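Local coordinates for protein Bug27 (Bordetella pertussis, PDB 2QPQ), which probably serves as a periplasmic solute-binding receptor of the Bug family, closing like a Venus flytrap around a small ligand to be taken up by the cell, at residues A[149-154]-A[290-295]; A[30-35]-A[257-262]. All blocks are in the same frame, centred on the assembly; numbering follows the deposited sequence.

Contact 1. Residues A[149-154]-A[290-295]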
ATOM      1  N   LEU A 149       3.784  15.185  -1.093  1.00 19.91           N
ATOM      2  CA  LEU A 149       3.091  16.458  -1.012  1.00 21.82           C
ATOM      3  C   LEU A 149       4.052  17.606  -0.671  1.00 22.11           C
ATOM      4  O   LEU A 149       3.973  18.683  -1.280  1.00 21.69           O
ATOM      5  CB  LEU A 149       1.962  16.390  -0.007  1.00 20.85           C
ATOM      6  CG  LEU A 149       1.044  17.627   0.132  1.00 22.50           C
ATOM      7  CD1 LEU A 149       0.399  18.014  -1.208  1.00 22.24           C
ATOM      8  CD2 LEU A 149      -0.005  17.325   1.170  1.00 22.51           C
ATOM      9  N   ASN A 150       4.926  17.384   0.315  1.00 22.16           N
ATOM     10  CA  ASN A 150       5.944  18.374   0.711  1.00 24.12           C
ATOM     11  C   ASN A 150       6.774  18.811  -0.480  1.00 25.16           C
ATOM     12  O   ASN A 150       6.970  20.006  -0.685  1.00 26.06           O
ATOM     13  CB  ASN A 150       6.939  17.839   1.761  1.00 22.74           C
ATOM     14  CG  ASN A 150       6.436  17.936   3.214  1.00 22.40           C
ATOM     15  OD1 ASN A 150       6.997  17.269   4.089  1.00 24.49           O
ATOM     16  ND2 ASN A 150       5.422  18.763   3.483  1.00 16.98           N
ATOM     17  N   VAL A 151       7.292  17.830  -1.211  1.00 26.25           N
ATOM     18  CA  VAL A 151       8.163  18.069  -2.370  1.00 28.42           C
ATOM     19  C   VAL A 151       7.365  18.774  -3.491  1.00 28.92           C
ATOM     20  O   VAL A 151       7.843  19.747  -4.065  1.00 30.02           O
ATOM     21  CB  VAL A 151       8.835  16.736  -2.850  1.00 29.09           C
ATOM     22  CG1 VAL A 151       9.535  16.887  -4.198  1.00 30.95           C
ATOM     23  CG2 VAL A 151       9.845  16.227  -1.808  1.00 29.20           C
ATOM     24  N   SER A 152       6.137  18.316  -3.754  1.00 29.24           N
ATOM     25  CA  SER A 152       5.334  18.823  -4.875  1.00 29.56           C
ATOM     26  C   SER A 152       4.685  20.162  -4.591  1.00 30.04           C
ATOM     27  O   SER A 152       4.541  21.007  -5.489  1.00 30.88           O
ATOM     28  CB  SER A 152       4.256  17.793  -5.261  1.00 29.88           C
ATOM     29  OG  SER A 152       4.839  16.525  -5.586  1.00 28.56           O
ATOM     30  N   ALA A 153       4.267  20.373  -3.352  1.00 29.96           N
ATOM     31  CA  ALA A 153       3.564  21.599  -2.980  1.00 30.48           C
ATOM     32  C   ALA A 153       4.522  22.597  -2.322  1.00 31.08           C
ATOM     33  O   ALA A 153       4.110  23.698  -1.914  1.00 32.16           O
ATOM     34  CB  ALA A 153       2.447  21.276  -2.064  1.00 30.43           C
ATOM     35  N   LYS A 154       5.783  22.180  -2.205  1.00 30.86           N
ATOM     36  CA  LYS A 154       6.838  22.904  -1.473  1.00 31.57           C
ATOM     37  C   LYS A 154       6.426  23.277  -0.043  1.00 29.73           C
ATOM     38  O   LYS A 154       6.486  24.432   0.367  1.00 28.69           O
ATOM     39  CB  LYS A 154       7.333  24.116  -2.279  1.00 31.95           C
ATOM     40  CG  LYS A 154       7.899  23.708  -3.646  1.00 33.16           C
ATOM     41  CD  LYS A 154       8.282  24.927  -4.512  1.00 35.57           C
ATOM     42  CE  LYS A 154       7.035  25.730  -5.002  1.00 41.71           C
ATOM     43  NZ  LYS A 154       7.237  26.376  -6.372  1.00 41.49           N
ATOM     44  N   SER A 290      12.290   5.550  -5.627  1.00 19.62           N
ATOM     45  CA  SER A 290      13.727   5.720  -5.343  1.00 20.08           C
ATOM     46  C   SER A 290      14.136   7.162  -5.577  1.00 20.61           C
ATOM     47  O   SER A 290      14.953   7.720  -4.823  1.00 20.27           O
ATOM     48  CB  SER A 290      14.567   4.767  -6.196  1.00 20.28           C
ATOM     49  OG  SER A 290      14.656   3.543  -5.483  1.00 21.33           O
ATOM     50  N   ALA A 291      13.560   7.749  -6.618  1.00 20.30           N
ATOM     51  CA  ALA A 291      13.818   9.155  -6.946  1.00 22.78           C
ATOM     52  C   ALA A 291      13.344  10.107  -5.821  1.00 22.75           C
ATOM     53  O   ALA A 291      14.073  11.026  -5.388  1.00 23.81           O
ATOM     54  CB  ALA A 291      13.148   9.500  -8.264  1.00 22.93           C
ATOM     55  N   LEU A 292      12.122   9.886  -5.357  1.00 21.82           N
ATOM     56  CA  LEU A 292      11.554  10.639  -4.250  1.00 22.15           C
ATOM     57  C   LEU A 292      12.359  10.502  -2.965  1.00 22.26           C
ATOM     58  O   LEU A 292      12.667  11.501  -2.328  1.00 22.62           O
ATOM     59  CB  LEU A 292      10.099  10.198  -3.991  1.00 22.48           C
ATOM     60  CG  LEU A 292       9.372  10.884  -2.815  1.00 23.22           C
ATOM     61  CD1 LEU A 292       9.292  12.416  -3.009  1.00 24.76           C
ATOM     62  CD2 LEU A 292       7.993  10.246  -2.645  1.00 23.09           C
ATOM     63  N   THR A 293      12.671   9.277  -2.554  1.00 22.23           N
ATOM     64  CA  THR A 293      13.392   9.085  -1.290  1.00 22.80           C
ATOM     65  C   THR A 293      14.876   9.533  -1.388  1.00 24.48           C
ATOM     66  O   THR A 293      15.492   9.884  -0.373  1.00 25.31           O
ATOM     67  CB  THR A 293      13.278   7.640  -0.756  1.00 22.91           C
ATOM     68  OG1 THR A 293      13.819   6.723  -1.711  1.00 21.45           O
ATOM     69  CG2 THR A 293      11.847   7.285  -0.482  1.00 20.90           C
ATOM     70  N   LYS A 294      15.426   9.535  -2.598  1.00 26.20           N
ATOM     71  CA  LYS A 294      16.727  10.186  -2.841  1.00 28.97           C
ATOM     72  C   LYS A 294      16.631  11.718  -2.637  1.00 29.40           C
ATOM     73  O   LYS A 294      17.444  12.273  -1.900  1.00 29.21           O
ATOM     74  CB  LYS A 294      17.313   9.810  -4.203  1.00 28.90           C
ATOM     75  CG  LYS A 294      18.839   9.941  -4.326  1.00 31.02           C
ATOM     76  CD  LYS A 294      19.285   9.611  -5.762  1.00 31.07           C
ATOM     77  CE  LYS A 294      20.326  10.577  -6.307  1.00 36.86           C
ATOM     78  NZ  LYS A 294      20.941   9.965  -7.562  1.00 39.11           N
ATOM     79  N   GLN A 295      15.628  12.373  -3.220  1.00 30.83           N
ATOM     80  CA  GLN A 295      15.389  13.822  -2.993  1.00 33.21           C
ATOM     81  C   GLN A 295      15.362  14.189  -1.506  1.00 32.37           C
ATOM     82  O   GLN A 295      16.049  15.122  -1.066  1.00 33.29           O
ATOM     83  CB  GLN A 295      14.051  14.274  -3.556  1.00 33.38           C
ATOM     84  CG  GLN A 295      13.882  14.271  -5.049  1.00 37.22           C
ATOM     85  CD  GLN A 295      12.467  14.719  -5.458  1.00 37.59           C
ATOM     86  OE1 GLN A 295      12.101  15.887  -5.272  1.00 42.65           O
ATOM     87  NE2 GLN A 295      11.673  13.791  -6.004  1.00 39.25           N
TER
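V151 reaches across from helix 141-153 and lays its two methyls against L292 and Q295 on helix 275-296. CG2 meets CD1 of L292 at 4.0 Å, a purely apolar touch in which the two side chains pass each other in opposite directions. CG1 turns to the end of Q295, where OE1 stands only 3.0 Å away and the amide carbon CD 3.9 Å; so close an approach of an oxygen to a methyl is shorter than a relaxed contact, and its detail is doubtful. The valine torsion (chi1 169°) sends CG1 mainly to the Q295 amide and CG2 to L292, with the amide oxygen still close by. L292 holds CG anti to the backbone N, which carries CD1 over to V151. The chain of Q295, extended beyond CG, crosses V151 at an angle and brings its amide to CG1. No hydrogen bond joins the two segments, and they bury just 115 Å². L292 also rests on L144 and L148, earlier in helix 141-153, while L149 packs against M121 of helix 117-123. Thus the end of helix 141-153 packs against both helix 117-123 and the long C-terminal helix 275-296.

Contact 2. Residues A[30-35]-A[257-262]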
ATOM      1  N   GLY A  30      -6.200 -16.974  -0.123  1.00 26.89           N
ATOM      2  CA  GLY A  30      -5.769 -18.290   0.326  1.00 29.22           C
ATOM      3  C   GLY A  30      -6.930 -19.230   0.620  1.00 30.60           C
ATOM      4  O   GLY A  30      -6.875 -20.415   0.275  1.00 30.23           O
ATOM      5  N   ASN A  31      -7.957 -18.665   1.264  1.00 31.87           N
ATOM      6  CA  ASN A  31      -9.253 -19.280   1.547  1.00 33.81           C
ATOM      7  C   ASN A  31      -9.966 -19.859   0.327  1.00 33.65           C
ATOM      8  O   ASN A  31     -10.389 -20.998   0.352  1.00 34.20           O
ATOM      9  CB  ASN A  31     -10.174 -18.272   2.278  1.00 34.51           C
ATOM     10  CG  ASN A  31     -11.575 -18.865   2.621  1.00 38.28           C
ATOM     11  OD1 ASN A  31     -12.618 -18.436   2.072  1.00 40.64           O
ATOM     12  ND2 ASN A  31     -11.594 -19.848   3.537  1.00 41.39           N
ATOM     13  N   TYR A  32     -10.145 -19.057  -0.708  1.00 34.05           N
ATOM     14  CA  TYR A  32     -10.828 -19.495  -1.922  1.00 34.97           C
ATOM     15  C   TYR A  32      -9.952 -20.312  -2.877  1.00 35.41           C
ATOM     16  O   TYR A  32     -10.462 -21.110  -3.655  1.00 35.09           O
ATOM     17  CB  TYR A  32     -11.424 -18.308  -2.653  1.00 34.77           C
ATOM     18  CG  TYR A  32     -12.520 -17.636  -1.874  1.00 35.44           C
ATOM     19  CD1 TYR A  32     -13.755 -18.243  -1.717  1.00 33.68           C
ATOM     20  CD2 TYR A  32     -12.316 -16.385  -1.291  1.00 34.87           C
ATOM     21  CE1 TYR A  32     -14.772 -17.640  -0.986  1.00 35.68           C
ATOM     22  CE2 TYR A  32     -13.328 -15.763  -0.567  1.00 35.59           C
ATOM     23  CZ  TYR A  32     -14.561 -16.400  -0.424  1.00 35.77           C
ATOM     24  OH  TYR A  32     -15.560 -15.788   0.302  1.00 37.71           O
ATOM     25  N   LEU A  33      -8.643 -20.090  -2.816  1.00 36.12           N
ATOM     26  CA  LEU A  33      -7.669 -20.836  -3.599  1.00 37.78           C
ATOM     27  C   LEU A  33      -7.584 -22.263  -3.066  1.00 40.21           C
ATOM     28  O   LEU A  33      -7.481 -23.193  -3.853  1.00 40.47           O
ATOM     29  CB  LEU A  33      -6.301 -20.160  -3.512  1.00 37.18           C
ATOM     30  CG  LEU A  33      -5.459 -19.911  -4.758  1.00 36.94           C
ATOM     31  CD1 LEU A  33      -6.254 -19.316  -5.919  1.00 31.29           C
ATOM     32  CD2 LEU A  33      -4.244 -19.024  -4.404  1.00 37.07           C
ATOM     33  N   THR A  34      -7.619 -22.424  -1.736  1.00 42.54           N
ATOM     34  CA  THR A  34      -7.664 -23.751  -1.095  1.00 45.09           C
ATOM     35  C   THR A  34      -8.877 -24.550  -1.605  1.00 46.53           C
ATOM     36  O   THR A  34      -8.758 -25.720  -1.986  1.00 46.29           O
ATOM     37  CB  THR A  34      -7.686 -23.642   0.452  1.00 45.04           C
ATOM     38  OG1 THR A  34      -6.421 -23.153   0.922  1.00 44.42           O
ATOM     39  CG2 THR A  34      -7.978 -25.000   1.112  1.00 45.71           C
ATOM     40  N   GLU A  35     -10.032 -23.887  -1.599  1.00 48.47           N
ATOM     41  CA  GLU A  35     -11.272 -24.434  -2.151  1.00 50.84           C
ATOM     42  C   GLU A  35     -11.088 -24.899  -3.599  1.00 51.43           C
ATOM     43  O   GLU A  35     -11.179 -26.098  -3.880  1.00 52.13           O
ATOM     44  CB  GLU A  35     -12.392 -23.396  -2.056  1.00 50.84           C
ATOM     45  CG  GLU A  35     -12.805 -23.036  -0.635  1.00 51.64           C
ATOM     46  CD  GLU A  35     -14.053 -22.157  -0.589  1.00 52.56           C
ATOM     47  OE1 GLU A  35     -14.727 -22.023  -1.649  1.00 54.65           O
ATOM     48  OE2 GLU A  35     -14.357 -21.604   0.509  1.00 54.64           O
ATOM     49  N   ASP A 257     -18.523 -12.523  -6.744  1.00 29.34           N
ATOM     50  CA  ASP A 257     -19.396 -11.430  -6.259  1.00 29.83           C
ATOM     51  C   ASP A 257     -19.111 -11.122  -4.792  1.00 28.74           C
ATOM     52  O   ASP A 257     -19.021  -9.956  -4.386  1.00 29.15           O
ATOM     53  CB  ASP A 257     -20.890 -11.820  -6.322  1.00 31.49           C
ATOM     54  CG  ASP A 257     -21.432 -11.923  -7.710  1.00 35.12           C
ATOM     55  OD1 ASP A 257     -20.901 -11.293  -8.658  1.00 36.48           O
ATOM     56  OD2 ASP A 257     -22.471 -12.626  -7.834  1.00 40.58           O
ATOM     57  N   ASP A 258     -18.993 -12.166  -3.974  1.00 27.58           N
ATOM     58  CA  ASP A 258     -18.856 -11.923  -2.568  1.00 27.48           C
ATOM     59  C   ASP A 258     -17.518 -11.188  -2.248  1.00 26.77           C
ATOM     60  O   ASP A 258     -17.472 -10.275  -1.429  1.00 24.84           O
ATOM     61  CB  ASP A 258     -19.102 -13.185  -1.737  1.00 28.28           C
ATOM     62  CG  ASP A 258     -18.124 -14.287  -2.013  1.00 31.52           C
ATOM     63  OD1 ASP A 258     -17.330 -14.196  -2.973  1.00 33.33           O
ATOM     64  OD2 ASP A 258     -18.152 -15.277  -1.249  1.00 36.92           O
ATOM     65  N   VAL A 259     -16.468 -11.570  -2.966  1.00 26.77           N
ATOM     66  CA  VAL A 259     -15.159 -10.930  -2.831  1.00 25.58           C
ATOM     67  C   VAL A 259     -15.198  -9.488  -3.262  1.00 25.52           C
ATOM     68  O   VAL A 259     -14.647  -8.628  -2.554  1.00 25.52           O
ATOM     69  CB  VAL A 259     -14.090 -11.702  -3.639  1.00 25.22           C
ATOM     70  CG1 VAL A 259     -12.799 -10.894  -3.747  1.00 25.98           C
ATOM     71  CG2 VAL A 259     -13.849 -13.044  -2.974  1.00 25.13           C
ATOM     72  N   GLN A 260     -15.825  -9.211  -4.404  1.00 25.64           N
ATOM     73  CA  GLN A 260     -15.893  -7.830  -4.944  1.00 28.28           C
ATOM     74  C   GLN A 260     -16.618  -6.891  -3.975  1.00 28.73           C
ATOM     75  O   GLN A 260     -16.198  -5.751  -3.749  1.00 29.42           O
ATOM     76  CB  GLN A 260     -16.615  -7.781  -6.306  1.00 28.79           C
ATOM     77  CG  GLN A 260     -15.793  -8.340  -7.506  1.00 31.45           C
ATOM     78  CD  GLN A 260     -14.582  -7.483  -7.815  1.00 33.90           C
ATOM     79  OE1 GLN A 260     -14.683  -6.264  -7.947  1.00 34.72           O
ATOM     80  NE2 GLN A 260     -13.412  -8.123  -7.929  1.00 38.61           N
ATOM     81  N   LYS A 261     -17.716  -7.384  -3.411  1.00 30.19           N
ATOM     82  CA  LYS A 261     -18.557  -6.572  -2.504  1.00 31.02           C
ATOM     83  C   LYS A 261     -17.779  -6.221  -1.241  1.00 30.48           C
ATOM     84  O   LYS A 261     -17.733  -5.066  -0.853  1.00 30.51           O
ATOM     85  CB  LYS A 261     -19.857  -7.326  -2.146  1.00 31.78           C
ATOM     86  CG  LYS A 261     -20.628  -6.715  -0.985  1.00 32.90           C
ATOM     87  CD  LYS A 261     -21.815  -7.559  -0.546  1.00 32.51           C
ATOM     88  CE  LYS A 261     -22.547  -6.865   0.619  1.00 38.01           C
ATOM     89  NZ  LYS A 261     -22.939  -5.463   0.241  1.00 39.87           N
ATOM     90  N   LYS A 262     -17.181  -7.240  -0.625  1.00 30.58           N
ATOM     91  CA  LYS A 262     -16.371  -7.100   0.564  1.00 30.49           C
ATOM     92  C   LYS A 262     -15.325  -6.025   0.382  1.00 30.35           C
ATOM     93  O   LYS A 262     -15.177  -5.168   1.238  1.00 30.64           O
ATOM     94  CB  LYS A 262     -15.673  -8.410   0.922  1.00 29.48           C
ATOM     95  CG  LYS A 262     -14.949  -8.343   2.253  1.00 32.61           C
ATOM     96  CD  LYS A 262     -13.942  -9.451   2.414  1.00 36.43           C
ATOM     97  CE  LYS A 262     -12.851  -9.056   3.409  1.00 38.82           C
ATOM     98  NZ  LYS A 262     -12.875  -9.818   4.690  1.00 42.99           N
TER
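Y32 carries one whole side of this contact: its ring leans out from helix 21-35 and lies obliquely to both D258 and V259 on helix 257-266. Toward V259 the contact is apolar. CG2 of V259 sits 3.7 Å from CE2 of Y32 and 4.0 Å from CD2 of the same ring, the methyl coming obliquely to the CD2/CE2 side while the two side chains slide past each other in opposite directions. V259 is buried and also packs on L28, one turn before Y32.

The phenol end meets D258 from the opposite direction. OH of Y32 lies 3.1 Å from OD2 of D258, with the ring and carboxylate planes 59° apart. At chi1 62° the aspartate CG lies between backbone N and carbonyl carbon, and OD1 of D258 folds back to N of V259 in a weak hydrogen bond of 2.8 Å bent to 120°. The stronger partner of this carboxylate is R256, which forms a salt bridge to OD1 and probably keeps the aspartate negatively charged; Y32 touches R256 as well. On its own helix, the Y32 ring has OD1 of N31 over its centre, 3.6 Å above one face.

Y32 also rests on V253 of helix 240-254, beside which L33 packs on V253 and I250. The contact is therefore an interhelical one in which a tyrosine of helix 21-35 packs against helices 257-266 and 240-254, apolar at buried V259 and polar at exposed D258, on the outer helical layer of an alpha/beta domain of the periplasmic-binding-protein type.

Contacts 1 and 2 lie on opposite sides of the chain's centre, their centres 38 Å apart and their nearest atoms about 27 Å apart, so neither touches the other. Their segments alternate along the sequence: 30-35, 149-154, 257-262, 290-295. Each pairs an earlier helix with one from the C-terminal part of the chain, from 257 onward, and the two are similar in size. The centre of contact 1 is 18 Å and that of contact 2 is 20 Å from the centre of the chain. As in other Venus-flytrap proteins, the ligand probably binds in the cleft between the two domains.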